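Spindle pole body-associated protein VIK1 (Candida glabrata, PDB 4GKP) serves as a noncatalytic partner of the kinesin Kar3 and probably binds microtubules through this kinesin-like motor homology domain. Local coordinates at residues A19-D24 and E37-M42; F248-S253 and D258-S263. One frame throughout, in Å; residues are numbered along the deposited sequence.

Contact 1: residues A19-D24 and E37-M42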
loop_
_atom_site.group_PDB
_atom_site.type_symbol
_atom_site.label_atom_id
_atom_site.label_comp_id
_atom_site.label_asym_id
_atom_site.label_seq_id
_atom_site.Cartn_x
_atom_site.Cartn_y
_atom_site.Cartn_z
ATOM N N ALA A 19 7.195 3.030 8.796
ATOM C CA ALA A 19 6.813 2.176 9.905
ATOM C C ALA A 19 5.695 2.846 10.663
ATOM O O ALA A 19 5.878 3.906 11.236
ATOM C CB ALA A 19 8.000 1.904 10.824
ATOM N N ASN A 20 4.526 2.230 10.641
ATOM C CA ASN A 20 3.419 2.702 11.431
ATOM C C ASN A 20 3.597 2.041 12.798
ATOM O O ASN A 20 3.366 0.842 12.965
ATOM C CB ASN A 20 2.094 2.326 10.756
ATOM C CG ASN A 20 0.955 3.229 11.153
ATOM O OD1 ASN A 20 1.153 4.254 11.787
ATOM N ND2 ASN A 20 -0.257 2.851 10.777
ATOM N N ILE A 21 4.058 2.837 13.753
ATOM C CA ILE A 21 4.462 2.370 15.067
ATOM C C ILE A 21 3.227 2.450 15.943
ATOM O O ILE A 21 2.739 3.542 16.228
ATOM C CB ILE A 21 5.571 3.296 15.668
ATOM C CG1 ILE A 21 6.744 3.486 14.691
ATOM C CG2 ILE A 21 6.045 2.823 17.043
ATOM C CD1 ILE A 21 7.672 2.298 14.581
ATOM N N ILE A 22 2.701 1.301 16.355
ATOM C CA ILE A 22 1.631 1.318 17.346
ATOM C C ILE A 22 2.300 1.298 18.735
ATOM O O ILE A 22 2.443 0.249 19.359
ATOM C CB ILE A 22 0.583 0.197 17.116
ATOM C CG1 ILE A 22 0.211 0.092 15.625
ATOM C CG2 ILE A 22 -0.665 0.445 17.962
ATOM C CD1 ILE A 22 -0.490 1.315 15.058
ATOM N N GLU A 23 2.707 2.491 19.181
ATOM C CA GLU A 23 3.672 2.683 20.279
ATOM C C GLU A 23 3.285 2.051 21.615
ATOM O O GLU A 23 4.114 1.427 22.263
ATOM C CB GLU A 23 3.962 4.175 20.474
ATOM C CG GLU A 23 5.242 4.488 21.233
ATOM C CD GLU A 23 5.388 5.973 21.501
ATOM O OE1 GLU A 23 6.266 6.598 20.871
ATOM O OE2 GLU A 23 4.609 6.522 22.318
ATOM N N ASP A 24 2.032 2.228 22.019
ATOM C CA ASP A 24 1.531 1.662 23.270
ATOM C C ASP A 24 1.319 0.136 23.212
ATOM O O ASP A 24 0.949 -0.470 24.215
ATOM C CB ASP A 24 0.240 2.369 23.706
ATOM C CG ASP A 24 -0.914 2.126 22.752
ATOM O OD1 ASP A 24 -0.742 2.323 21.532
ATOM O OD2 ASP A 24 -2.006 1.747 23.224
ATOM N N GLU A 37 14.957 7.461 13.100
ATOM C CA GLU A 37 14.004 6.700 12.261
ATOM C C GLU A 37 14.395 5.219 12.177
ATOM O O GLU A 37 14.373 4.598 11.105
ATOM C CB GLU A 37 13.844 7.310 10.850
ATOM C CG GLU A 37 13.737 8.831 10.788
ATOM C CD GLU A 37 12.374 9.382 11.178
ATOM O OE1 GLU A 37 11.503 8.635 11.664
ATOM O OE2 GLU A 37 12.174 10.597 10.988
ATOM N N SER A 38 14.760 4.661 13.323
ATOM C CA SER A 38 15.235 3.293 13.374
ATOM C C SER A 38 14.499 2.501 14.432
ATOM O O SER A 38 13.992 3.046 15.411
ATOM C CB SER A 38 16.739 3.256 13.664
ATOM O OG SER A 38 17.001 3.591 15.020
ATOM N N ILE A 39 14.442 1.198 14.216
ATOM C CA ILE A 39 13.937 0.280 15.219
ATOM C C ILE A 39 15.008 -0.786 15.451
ATOM O O ILE A 39 15.449 -1.464 14.513
ATOM C CB ILE A 39 12.597 -0.367 14.786
ATOM C CG1 ILE A 39 11.553 0.706 14.463
ATOM C CG2 ILE A 39 12.071 -1.304 15.867
ATOM C CD1 ILE A 39 10.342 0.175 13.724
ATOM N N GLU A 40 15.458 -0.903 16.692
ATOM C CA GLU A 40 16.330 -2.008 17.031
ATOM C C GLU A 40 15.522 -3.153 17.611
ATOM O O GLU A 40 14.728 -2.969 18.530
ATOM C CB GLU A 40 17.471 -1.611 17.970
ATOM C CG GLU A 40 18.316 -2.821 18.349
ATOM C CD GLU A 40 19.643 -2.481 18.990
ATOM O OE1 GLU A 40 19.698 -1.547 19.822
ATOM O OE2 GLU A 40 20.630 -3.183 18.665
ATOM N N ASP A 41 15.746 -4.326 17.031
ATOM C CA ASP A 41 15.202 -5.589 17.483
ATOM C C ASP A 41 16.202 -6.224 18.473
ATOM O O ASP A 41 17.205 -6.812 18.071
ATOM C CB ASP A 41 15.019 -6.459 16.241
ATOM C CG ASP A 41 14.322 -7.763 16.517
ATOM O OD1 ASP A 41 14.297 -8.207 17.687
ATOM O OD2 ASP A 41 13.804 -8.349 15.536
ATOM N N MET A 42 15.938 -6.083 19.766
ATOM C CA MET A 42 16.834 -6.626 20.797
ATOM C C MET A 42 16.745 -8.161 20.882
ATOM O O MET A 42 17.657 -8.815 21.397
ATOM C CB MET A 42 16.541 -6.006 22.170
ATOM C CG MET A 42 16.471 -4.481 22.208
ATOM S SD MET A 42 18.053 -3.644 21.953
#
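The small three-stranded antiparallel sheet made by 30-33, 38-41 and 46-49 leans on the central sheet here, its middle strand sending I39 onto A19 and I21 of strand 17-22. The two isoleucines meet tip to tip, I21 CD1 lying 3.5 Å from I39 CD1. That same methyl of I39 also sits over A19, with CD1 4.1 Å from A19 CB. I39 gets this far because its chain is extended at the second torsion (chi2 166°), which carries CD1 straight out from the strand. In I21 the chain instead folds back (chi2 -75°), so its CD1 comes to rest beside A19 CB, 3.8 Å away, and I39 faces two methyls side by side. Such a three-stranded hairpin sheet following the first strand of the core is a feature of kinesin motor domains, and this non-motor relative keeps it. No hydrogen bond links the two segments. The backbones stay well apart, A19 and E37 being closest at 8.8 Å between CA atoms. V32, Y34 and L53 pack against I21, while F50 covers part of I39. On the edges of strand 17-22, backbone bonds run to 52-56 and to 246-250.

Contact 2: residues F248-S253 and D258-S263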
loop_
_atom_site.group_PDB
_atom_site.type_symbol
_atom_site.label_atom_id
_atom_site.label_comp_id
_atom_site.label_asym_id
_atom_site.label_seq_id
_atom_site.Cartn_x
_atom_site.Cartn_y
_atom_site.Cartn_z
ATOM N N PHE A 248 4.569 -0.402 6.945
ATOM C CA PHE A 248 4.604 -1.610 7.774
ATOM C C PHE A 248 3.989 -1.336 9.132
ATOM O O PHE A 248 4.404 -0.422 9.841
ATOM C CB PHE A 248 6.039 -2.089 7.964
ATOM C CG PHE A 248 6.767 -2.360 6.676
ATOM C CD1 PHE A 248 6.750 -3.631 6.102
ATOM C CD2 PHE A 248 7.496 -1.346 6.048
ATOM C CE1 PHE A 248 7.436 -3.878 4.920
ATOM C CE2 PHE A 248 8.185 -1.588 4.873
ATOM C CZ PHE A 248 8.143 -2.850 4.296
ATOM N N GLN A 249 2.983 -2.121 9.477
ATOM C CA GLN A 249 2.313 -2.039 10.766
ATOM C C GLN A 249 3.207 -2.719 11.823
ATOM O O GLN A 249 3.450 -3.933 11.761
ATOM C CB GLN A 249 0.946 -2.718 10.648
ATOM C CG GLN A 249 0.203 -2.958 11.948
ATOM C CD GLN A 249 -1.052 -2.123 12.091
ATOM O OE1 GLN A 249 -1.277 -1.166 11.346
ATOM N NE2 GLN A 249 -1.880 -2.480 13.064
ATOM N N ILE A 250 3.735 -1.919 12.751
ATOM C CA ILE A 250 4.584 -2.439 13.825
ATOM C C ILE A 250 3.849 -2.337 15.161
ATOM O O ILE A 250 3.721 -1.250 15.735
ATOM C CB ILE A 250 5.993 -1.792 13.847
ATOM C CG1 ILE A 250 6.891 -2.455 12.801
ATOM C CG2 ILE A 250 6.697 -2.042 15.163
ATOM C CD1 ILE A 250 6.982 -1.709 11.509
ATOM N N ASP A 251 3.331 -3.478 15.621
ATOM C CA ASP A 251 2.519 -3.529 16.837
ATOM C C ASP A 251 2.738 -4.776 17.697
ATOM O O ASP A 251 3.861 -5.266 17.828
ATOM C CB ASP A 251 1.033 -3.348 16.498
ATOM C CG ASP A 251 0.455 -4.495 15.683
ATOM O OD1 ASP A 251 1.211 -5.408 15.270
ATOM O OD2 ASP A 251 -0.778 -4.467 15.462
ATOM N N HIS A 252 1.637 -5.274 18.260
ATOM C CA HIS A 252 1.628 -6.373 19.221
ATOM C C HIS A 252 1.994 -7.715 18.644
ATOM O O HIS A 252 2.510 -8.588 19.354
ATOM C CB HIS A 252 0.246 -6.458 19.855
ATOM N N SER A 253 1.742 -7.869 17.350
ATOM C CA SER A 253 1.711 -9.155 16.661
ATOM C C SER A 253 2.959 -10.016 16.813
ATOM O O SER A 253 4.064 -9.511 17.011
ATOM C CB SER A 253 1.438 -8.925 15.169
ATOM O OG SER A 253 0.221 -8.218 14.982
ATOM N N ASP A 258 9.129 -10.726 11.662
ATOM C CA ASP A 258 9.138 -11.103 10.246
ATOM C C ASP A 258 8.739 -9.925 9.354
ATOM O O ASP A 258 9.283 -9.748 8.263
ATOM C CB ASP A 258 8.215 -12.297 10.001
ATOM C CG ASP A 258 8.782 -13.594 10.560
ATOM O OD1 ASP A 258 9.882 -14.004 10.138
ATOM O OD2 ASP A 258 8.127 -14.204 11.425
ATOM N N ILE A 259 7.796 -9.119 9.822
ATOM C CA ILE A 259 7.458 -7.880 9.127
ATOM C C ILE A 259 8.710 -7.006 9.003
ATOM O O ILE A 259 9.049 -6.559 7.902
ATOM C CB ILE A 259 6.312 -7.114 9.821
ATOM C CG1 ILE A 259 4.995 -7.905 9.669
ATOM C CG2 ILE A 259 6.231 -5.696 9.266
ATOM C CD1 ILE A 259 3.862 -7.465 10.577
ATOM N N LEU A 260 9.405 -6.803 10.125
ATOM C CA LEU A 260 10.679 -6.083 10.118
ATOM C C LEU A 260 11.691 -6.698 9.157
ATOM O O LEU A 260 12.262 -5.990 8.319
ATOM C CB LEU A 260 11.272 -5.979 11.528
ATOM C CG LEU A 260 10.539 -5.084 12.529
ATOM C CD1 LEU A 260 11.193 -5.189 13.896
ATOM C CD2 LEU A 260 10.528 -3.637 12.071
ATOM N N LYS A 261 11.909 -8.008 9.263
ATOM C CA LYS A 261 12.854 -8.685 8.358
ATOM C C LYS A 261 12.457 -8.416 6.905
ATOM O O LYS A 261 13.283 -8.009 6.085
ATOM C CB LYS A 261 12.944 -10.198 8.644
ATOM N N LEU A 262 11.179 -8.620 6.611
ATOM C CA LEU A 262 10.615 -8.318 5.292
ATOM C C LEU A 262 10.940 -6.901 4.786
ATOM O O LEU A 262 11.271 -6.725 3.607
ATOM C CB LEU A 262 9.104 -8.548 5.320
ATOM C CG LEU A 262 8.311 -8.488 4.029
ATOM C CD1 LEU A 262 8.848 -9.476 3.004
ATOM C CD2 LEU A 262 6.857 -8.775 4.360
ATOM N N SER A 263 10.858 -5.900 5.669
ATOM C CA SER A 263 11.166 -4.519 5.278
ATOM C C SER A 263 12.614 -4.381 4.808
ATOM O O SER A 263 12.899 -3.657 3.842
ATOM C CB SER A 263 10.810 -3.512 6.386
ATOM O OG SER A 263 11.635 -3.637 7.524
#
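F248, I250 and the carbonyl of Q249 form the strand's side of a buried junction, with no hydrogen bond across it, to I259, L260 and S263 of helix 256-266. The aromatic contact comes first: S263 CB stands over one face of the F248 ring, 3.6 Å from its centroid and 17° off the normal, a CH-pi contact displaced toward the rim, so that CZ is the nearest ring atom. The hydroxyl of S263 is turned away from the ring: with OG placed between its backbone N and carbonyl carbon (chi1 68°), it bonds L260 O at 2.6 Å, in the carbonyl plane on a lone pair, which satisfies this buried polar atom.

Van der Waals packing fills in the rest. F248 and I259 pass one another pointing opposite ways, I259 CG2 resting 3.8 Å from F248 CD1, while I259 CD1 touches the backbone oxygen Q249 O at 3.7 Å. I250 and L260 lie nearly perpendicular, with I250 CG1 3.9 Å from L260 CD2.

On the strand's side, the side-chain polar bonds gather at the turn that follows it. S253 N reaches D251 OD1 at 3.3 Å from above the carboxylate plane, an Asx turn, and Q249 NE2 adds a weak bond to D251 OD2.

Segments 248-250 and 258-263 run roughly antiparallel, 145° between their N-to-C directions. Y214 of helix 214-219 packs on I259 and L262, and L217 on L262. This is a beta-alpha unit in which a core strand turns back into a helix packed on the sheet, consistent with the last strand and C-terminal helix of a kinesin-like motor domain.

How the contacts relate
Contacts 1 and 2 are joined through neighbouring parallel strands, 17-22 and 246-250, and lie about 9 Å apart, centre to centre. Backbone bonds zip the two strands together: N20 N to F248 O and N20 O to I250 N, each probably a hydrogen bond at 2.8 Å. Side chains continue the joint, A19 CB meeting I250 CD1 at 3.8 Å and I22 CB meeting D251 CB at 3.6 Å. I39 CD1 also comes within 4.2 Å of L260 CD2, so the small sheet and the helix share one apolar layer on the same side of the central sheet. F50 touches both I39 and S263. Both contacts are plain packing within the fold.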